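Local coordinates for phosphoribosyl-glycinamide (GAR) synthetase (Cryptococcus neoformans var. grubii serotype A, PDB 7LVO), which joins glycine to phosphoribosylamine at the cost of ATP in de novo purine synthesis, as the GAR synthetase half of a bifunctional enzyme, at residues L236-S247 with F312-T323. Residues are numbered along the deposited sequence; the frame is centred on the assembly and turned at random.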
ATOM      1  N   LEU A 236      -3.007 -21.138   0.495  1.00 43.23           N
ATOM      2  CA  LEU A 236      -1.814 -21.451  -0.276  1.00 49.22           C
ATOM      3  C   LEU A 236      -0.566 -21.267   0.579  1.00 48.12           C
ATOM      4  O   LEU A 236      -0.538 -20.454   1.508  1.00 50.15           O
ATOM      5  CB  LEU A 236      -1.726 -20.568  -1.522  1.00 39.57           C
ATOM      6  CG  LEU A 236      -2.901 -20.660  -2.496  1.00 40.32           C
ATOM      7  CD1 LEU A 236      -2.679 -19.730  -3.689  1.00 34.95           C
ATOM      8  CD2 LEU A 236      -3.116 -22.088  -2.959  1.00 35.13           C
ATOM      9  N   SER A 237       0.470 -22.034   0.253  1.00 42.35           N
ATOM     10  CA  SER A 237       1.737 -21.999   0.962  1.00 44.67           C
ATOM     11  C   SER A 237       2.831 -21.488   0.035  1.00 34.48           C
ATOM     12  O   SER A 237       2.883 -21.854  -1.142  1.00 39.96           O
ATOM     13  CB  SER A 237       2.106 -23.390   1.490  1.00 51.17           C
ATOM     14  OG  SER A 237       1.104 -23.887   2.358  1.00 52.29           O
ATOM     15  N   GLY A 238       3.709 -20.651   0.578  1.00 31.97           N
ATOM     16  CA  GLY A 238       4.805 -20.098  -0.179  1.00 41.75           C
ATOM     17  C   GLY A 238       5.129 -18.681   0.245  1.00 34.13           C
ATOM     18  O   GLY A 238       4.338 -18.023   0.924  1.00 33.94           O
ATOM     19  N   PRO A 239       6.301 -18.185  -0.148  1.00 29.76           N
ATOM     20  CA  PRO A 239       6.660 -16.802   0.188  1.00 30.48           C
ATOM     21  C   PRO A 239       5.852 -15.807  -0.632  1.00 29.67           C
ATOM     22  O   PRO A 239       5.393 -16.100  -1.736  1.00 24.66           O
ATOM     23  CB  PRO A 239       8.153 -16.729  -0.153  1.00 30.82           C
ATOM     24  CG  PRO A 239       8.313 -17.723  -1.261  1.00 33.05           C
ATOM     25  CD  PRO A 239       7.348 -18.852  -0.948  1.00 35.74           C
ATOM     26  N   GLU A 240       5.687 -14.614  -0.072  1.00 25.23           N
ATOM     27  CA  GLU A 240       4.927 -13.551  -0.699  1.00 28.38           C
ATOM     28  C   GLU A 240       5.867 -12.467  -1.209  1.00 27.02           C
ATOM     29  O   GLU A 240       6.938 -12.226  -0.639  1.00 25.65           O
ATOM     30  CB  GLU A 240       3.916 -12.946   0.280  1.00 31.86           C
ATOM     31  CG  GLU A 240       2.893 -13.937   0.809  1.00 34.19           C
ATOM     32  CD  GLU A 240       1.866 -13.287   1.722  1.00 35.78           C
ATOM     33  OE1 GLU A 240       1.626 -12.068   1.586  1.00 42.03           O
ATOM     34  OE2 GLU A 240       1.298 -13.997   2.575  1.00 46.83           O
ATOM     35  N   ILE A 241       5.458 -11.824  -2.299  1.00 28.77           N
ATOM     36  CA  ILE A 241       6.186 -10.689  -2.854  1.00 32.76           C
ATOM     37  C   ILE A 241       5.179  -9.610  -3.232  1.00 29.82           C
ATOM     38  O   ILE A 241       4.010  -9.893  -3.517  1.00 28.70           O
ATOM     39  CB  ILE A 241       7.048 -11.077  -4.075  1.00 29.47           C
ATOM     40  CG1 ILE A 241       6.174 -11.600  -5.215  1.00 33.03           C
ATOM     41  CG2 ILE A 241       8.092 -12.113  -3.680  1.00 31.55           C
ATOM     42  CD1 ILE A 241       6.932 -11.829  -6.512  1.00 33.59           C
ATOM     43  N   SER A 242       5.635  -8.363  -3.216  1.00 27.20           N
ATOM     44  CA  SER A 242       4.831  -7.218  -3.618  1.00 26.83           C
ATOM     45  C   SER A 242       5.369  -6.677  -4.938  1.00 29.55           C
ATOM     46  O   SER A 242       6.576  -6.435  -5.067  1.00 27.41           O
ATOM     47  CB  SER A 242       4.858  -6.127  -2.548  1.00 28.82           C
ATOM     48  OG  SER A 242       4.301  -6.587  -1.323  1.00 34.24           O
ATOM     49  N   VAL A 243       4.477  -6.483  -5.908  1.00 26.41           N
ATOM     50  CA  VAL A 243       4.827  -5.919  -7.207  1.00 22.22           C
ATOM     51  C   VAL A 243       4.002  -4.651  -7.393  1.00 20.11           C
ATOM     52  O   VAL A 243       2.793  -4.724  -7.628  1.00 24.09           O
ATOM     53  CB  VAL A 243       4.578  -6.910  -8.352  1.00 27.17           C
ATOM     54  CG1 VAL A 243       4.950  -6.279  -9.684  1.00 29.90           C
ATOM     55  CG2 VAL A 243       5.361  -8.198  -8.124  1.00 34.75           C
ATOM     56  N   LEU A 244       4.649  -3.499  -7.276  1.00 24.07           N
ATOM     57  CA  LEU A 244       4.025  -2.207  -7.509  1.00 26.38           C
ATOM     58  C   LEU A 244       4.321  -1.747  -8.930  1.00 24.47           C
ATOM     59  O   LEU A 244       5.461  -1.839  -9.396  1.00 20.12           O
ATOM     60  CB  LEU A 244       4.530  -1.166  -6.508  1.00 20.21           C
ATOM     61  CG  LEU A 244       4.059  -1.346  -5.066  1.00 26.39           C
ATOM     62  CD1 LEU A 244       4.746  -2.534  -4.408  1.00 27.98           C
ATOM     63  CD2 LEU A 244       4.307  -0.059  -4.281  1.00 34.35           C
ATOM     64  N   ALA A 245       3.295  -1.232  -9.606  1.00 22.80           N
ATOM     65  CA  ALA A 245       3.416  -0.830 -11.003  1.00 20.33           C
ATOM     66  C   ALA A 245       2.569   0.404 -11.268  1.00 24.27           C
ATOM     67  O   ALA A 245       1.405   0.459 -10.866  1.00 25.00           O
ATOM     68  CB  ALA A 245       2.987  -1.973 -11.935  1.00 23.44           C
ATOM     69  N   PHE A 246       3.158   1.386 -11.948  1.00 28.05           N
ATOM     70  CA  PHE A 246       2.414   2.552 -12.404  1.00 22.84           C
ATOM     71  C   PHE A 246       1.589   2.193 -13.629  1.00 27.85           C
ATOM     72  O   PHE A 246       2.039   1.437 -14.493  1.00 18.64           O
ATOM     73  CB  PHE A 246       3.365   3.701 -12.742  1.00 26.38           C
ATOM     74  CG  PHE A 246       4.183   4.178 -11.578  1.00 20.73           C
ATOM     75  CD1 PHE A 246       3.698   5.147 -10.723  1.00 22.68           C
ATOM     76  CD2 PHE A 246       5.452   3.655 -11.344  1.00 19.76           C
ATOM     77  CE1 PHE A 246       4.458   5.588  -9.647  1.00 15.40           C
ATOM     78  CE2 PHE A 246       6.207   4.083 -10.276  1.00 27.32           C
ATOM     79  CZ  PHE A 246       5.713   5.062  -9.425  1.00 24.28           C
ATOM     80  N   SER A 247       0.385   2.762 -13.718  1.00 25.54           N
ATOM     81  CA  SER A 247      -0.527   2.460 -14.813  1.00 27.12           C
ATOM     82  C   SER A 247      -1.249   3.717 -15.257  1.00 17.22           C
ATOM     83  O   SER A 247      -1.703   4.511 -14.425  1.00 21.38           O
ATOM     84  CB  SER A 247      -1.562   1.403 -14.404  1.00 22.94           C
ATOM     85  OG  SER A 247      -2.536   1.227 -15.406  1.00 27.47           O
ATOM     86  N   PHE A 312      -7.898   1.053 -15.366  1.00 21.98           N
ATOM     87  CA  PHE A 312      -7.264   1.329 -14.088  1.00 23.85           C
ATOM     88  C   PHE A 312      -6.153   2.354 -14.278  1.00 25.85           C
ATOM     89  O   PHE A 312      -5.217   2.129 -15.057  1.00 18.80           O
ATOM     90  CB  PHE A 312      -6.679   0.064 -13.456  1.00 19.69           C
ATOM     91  CG  PHE A 312      -6.055   0.308 -12.106  1.00 21.33           C
ATOM     92  CD1 PHE A 312      -4.725   0.694 -12.003  1.00 24.52           C
ATOM     93  CD2 PHE A 312      -6.806   0.184 -10.945  1.00 21.04           C
ATOM     94  CE1 PHE A 312      -4.157   0.936 -10.766  1.00 25.00           C
ATOM     95  CE2 PHE A 312      -6.230   0.412  -9.706  1.00 22.76           C
ATOM     96  CZ  PHE A 312      -4.904   0.798  -9.623  1.00 18.26           C
ATOM     97  N   VAL A 313      -6.253   3.466 -13.560  1.00 22.90           N
ATOM     98  CA  VAL A 313      -5.232   4.505 -13.548  1.00 22.52           C
ATOM     99  C   VAL A 313      -4.736   4.659 -12.117  1.00 22.36           C
ATOM    100  O   VAL A 313      -5.540   4.715 -11.178  1.00 21.62           O
ATOM    101  CB  VAL A 313      -5.774   5.841 -14.091  1.00 21.82           C
ATOM    102  CG1 VAL A 313      -4.683   6.897 -14.073  1.00 25.20           C
ATOM    103  CG2 VAL A 313      -6.325   5.659 -15.503  1.00 29.62           C
ATOM    104  N   GLY A 314      -3.416   4.713 -11.951  1.00 20.42           N
ATOM    105  CA  GLY A 314      -2.835   4.896 -10.635  1.00 22.96           C
ATOM    106  C   GLY A 314      -1.758   3.884 -10.311  1.00 27.52           C
ATOM    107  O   GLY A 314      -1.037   3.425 -11.205  1.00 23.29           O
ATOM    108  N   MET A 315      -1.640   3.530  -9.033  1.00 20.05           N
ATOM    109  CA  MET A 315      -0.635   2.585  -8.559  1.00 22.80           C
ATOM    110  C   MET A 315      -1.322   1.247  -8.313  1.00 23.46           C
ATOM    111  O   MET A 315      -2.114   1.109  -7.375  1.00 24.36           O
ATOM    112  CB  MET A 315       0.045   3.103  -7.289  1.00 21.84           C
ATOM    113  CG  MET A 315       0.808   2.042  -6.505  1.00 31.17           C
ATOM    114  SD  MET A 315       1.842   0.982  -7.539  1.00 24.24           S
ATOM    115  CE  MET A 315       2.896   2.193  -8.332  1.00 24.99           C
ATOM    116  N   LEU A 316      -1.009   0.260  -9.155  1.00 19.27           N
ATOM    117  CA  LEU A 316      -1.514  -1.097  -8.985  1.00 21.20           C
ATOM    118  C   LEU A 316      -0.532  -1.882  -8.120  1.00 22.39           C
ATOM    119  O   LEU A 316       0.584  -2.188  -8.553  1.00 23.17           O
ATOM    120  CB  LEU A 316      -1.717  -1.770 -10.339  1.00 23.27           C
ATOM    121  CG  LEU A 316      -2.247  -3.200 -10.276  1.00 23.08           C
ATOM    122  CD1 LEU A 316      -3.681  -3.206  -9.777  1.00 25.69           C
ATOM    123  CD2 LEU A 316      -2.132  -3.886 -11.631  1.00 23.92           C
ATOM    124  N   PHE A 317      -0.942  -2.197  -6.895  1.00 25.37           N
ATOM    125  CA  PHE A 317      -0.149  -3.000  -5.965  1.00 22.48           C
ATOM    126  C   PHE A 317      -0.733  -4.412  -5.959  1.00 29.79           C
ATOM    127  O   PHE A 317      -1.837  -4.638  -5.440  1.00 28.95           O
ATOM    128  CB  PHE A 317      -0.167  -2.390  -4.563  1.00 30.98           C
ATOM    129  CG  PHE A 317       0.585  -3.192  -3.532  1.00 31.63           C
ATOM    130  CD1 PHE A 317       0.079  -4.392  -3.056  1.00 42.17           C
ATOM    131  CD2 PHE A 317       1.788  -2.736  -3.025  1.00 38.04           C
ATOM    132  CE1 PHE A 317       0.766  -5.126  -2.105  1.00 39.98           C
ATOM    133  CE2 PHE A 317       2.477  -3.468  -2.067  1.00 36.79           C
ATOM    134  CZ  PHE A 317       1.958  -4.663  -1.611  1.00 32.11           C
ATOM    135  N   THR A 318       0.005  -5.360  -6.522  1.00 24.10           N
ATOM    136  CA  THR A 318      -0.425  -6.749  -6.608  1.00 22.92           C
ATOM    137  C   THR A 318       0.381  -7.575  -5.616  1.00 25.88           C
ATOM    138  O   THR A 318       1.613  -7.610  -5.690  1.00 23.74           O
ATOM    139  CB  THR A 318      -0.250  -7.294  -8.028  1.00 28.97           C
ATOM    140  OG1 THR A 318      -0.887  -6.413  -8.955  1.00 21.74           O
ATOM    141  CG2 THR A 318      -0.856  -8.683  -8.146  1.00 28.19           C
ATOM    142  N   GLY A 319      -0.313  -8.204  -4.671  1.00 23.07           N
ATOM    143  CA  GLY A 319       0.334  -9.085  -3.725  1.00 24.57           C
ATOM    144  C   GLY A 319       0.329 -10.517  -4.205  1.00 25.29           C
ATOM    145  O   GLY A 319      -0.740 -11.117  -4.355  1.00 27.27           O
ATOM    146  N   PHE A 320       1.515 -11.067  -4.450  1.00 32.73           N
ATOM    147  CA  PHE A 320       1.667 -12.418  -4.960  1.00 28.40           C
ATOM    148  C   PHE A 320       2.079 -13.382  -3.849  1.00 32.78           C
ATOM    149  O   PHE A 320       2.665 -12.999  -2.838  1.00 28.43           O
ATOM    150  CB  PHE A 320       2.727 -12.474  -6.071  1.00 25.20           C
ATOM    151  CG  PHE A 320       2.349 -11.754  -7.319  1.00 29.12           C
ATOM    152  CD1 PHE A 320       2.608 -10.401  -7.461  1.00 27.39           C
ATOM    153  CD2 PHE A 320       1.742 -12.428  -8.365  1.00 28.94           C
ATOM    154  CE1 PHE A 320       2.261  -9.739  -8.615  1.00 23.30           C
ATOM    155  CE2 PHE A 320       1.399 -11.766  -9.521  1.00 26.88           C
ATOM    156  CZ  PHE A 320       1.659 -10.419  -9.643  1.00 21.15           C
ATOM    157  N   MET A 321       1.762 -14.653  -4.061  1.00 29.61           N
ATOM    158  CA  MET A 321       2.387 -15.756  -3.343  1.00 33.21           C
ATOM    159  C   MET A 321       3.056 -16.637  -4.387  1.00 30.87           C
ATOM    160  O   MET A 321       2.395 -17.103  -5.325  1.00 37.26           O
ATOM    161  CB  MET A 321       1.372 -16.562  -2.532  1.00 31.12           C
ATOM    162  CG  MET A 321       2.007 -17.755  -1.822  1.00 37.12           C
ATOM    163  SD  MET A 321       0.923 -18.573  -0.644  1.00 44.96           S
ATOM    164  CE  MET A 321       0.811 -17.323   0.645  1.00 48.74           C
ATOM    165  N   ILE A 322       4.362 -16.841  -4.245  1.00 33.29           N
ATOM    166  CA  ILE A 322       5.113 -17.704  -5.147  1.00 28.69           C
ATOM    167  C   ILE A 322       4.942 -19.130  -4.628  1.00 37.59           C
ATOM    168  O   ILE A 322       5.629 -19.550  -3.696  1.00 38.10           O
ATOM    169  CB  ILE A 322       6.586 -17.305  -5.231  1.00 34.05           C
ATOM    170  CG1 ILE A 322       6.720 -15.828  -5.599  1.00 30.40           C
ATOM    171  CG2 ILE A 322       7.311 -18.187  -6.243  1.00 39.20           C
ATOM    172  CD1 ILE A 322       6.018 -15.438  -6.879  1.00 36.02           C
ATOM    173  N   THR A 323       4.010 -19.870  -5.210  1.00 34.53           N
ATOM    174  CA  THR A 323       3.779 -21.252  -4.823  1.00 41.94           C
ATOM    175  C   THR A 323       4.681 -22.173  -5.638  1.00 45.73           C
ATOM    176  O   THR A 323       5.387 -21.744  -6.554  1.00 33.43           O
ATOM    177  CB  THR A 323       2.312 -21.635  -5.023  1.00 44.03           C
ATOM    178  OG1 THR A 323       2.047 -21.805  -6.419  1.00 41.11           O
ATOM    179  CG2 THR A 323       1.393 -20.552  -4.457  1.00 33.53           C
TER
HETATM  180  O   HOH W   1       1.668 -10.749  -1.143  1.00 35.71           O
HETATM  181  O   HOH W   2       0.947  -4.594  -9.822  1.00 22.67           O
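Glu240 to Ser247 pair antiparallel with Gly314 to Met321, on the two central strands of a four-stranded sheet in the ATP-grasp domain, flanked by strands 252-254 and 326-333. Thr318 N reaches Val243 O at 3.1 Å with an almost straight N-H...O angle of 176°. Packing is dense in the buried half. Met315, its chain bent at both chi2 and chi3, crosses the Ala245 backbone, SD against Leu244 CB, and sets its CE over the centre of the Phe246 ring, a CH-pi contact 3.9 Å from the centroid; helix 354-362 also packs on Phe246. On the same face the Phe317 ring lies against Leu244, whose CD1 comes within 3.3 Å of Phe317 CD2, and next to Ser242, whose OG is hydrogen-bonded to Glu340. Phe317 also touches Asn333, a predicted magnesium ligand. The other face carries Val243 and Phe320: Val243 CG2 meets Phe320 CE1 at 3.5 Å, and helix 287-307 packs against Phe320 through Cys293, Val297 and Leu298.

Toward Leu236-Gly238, in the predicted ATP-binding region, and Thr323 opposite, the contact becomes more exposed. Here Met321, with CG anti to the backbone N (chi1 178°), sends its sulfur toward the loop, where SD lies 3.4 Å from Leu236 CB. Glu240 forms a salt bridge with Lys262, and a water links its OE1 to Phe320 O. At the far, buried end the chain turns a corner at Gly314, whose N and O pair with Ser247; beyond the corner Ser247 OG donates to Phe312 O at 2.9 Å.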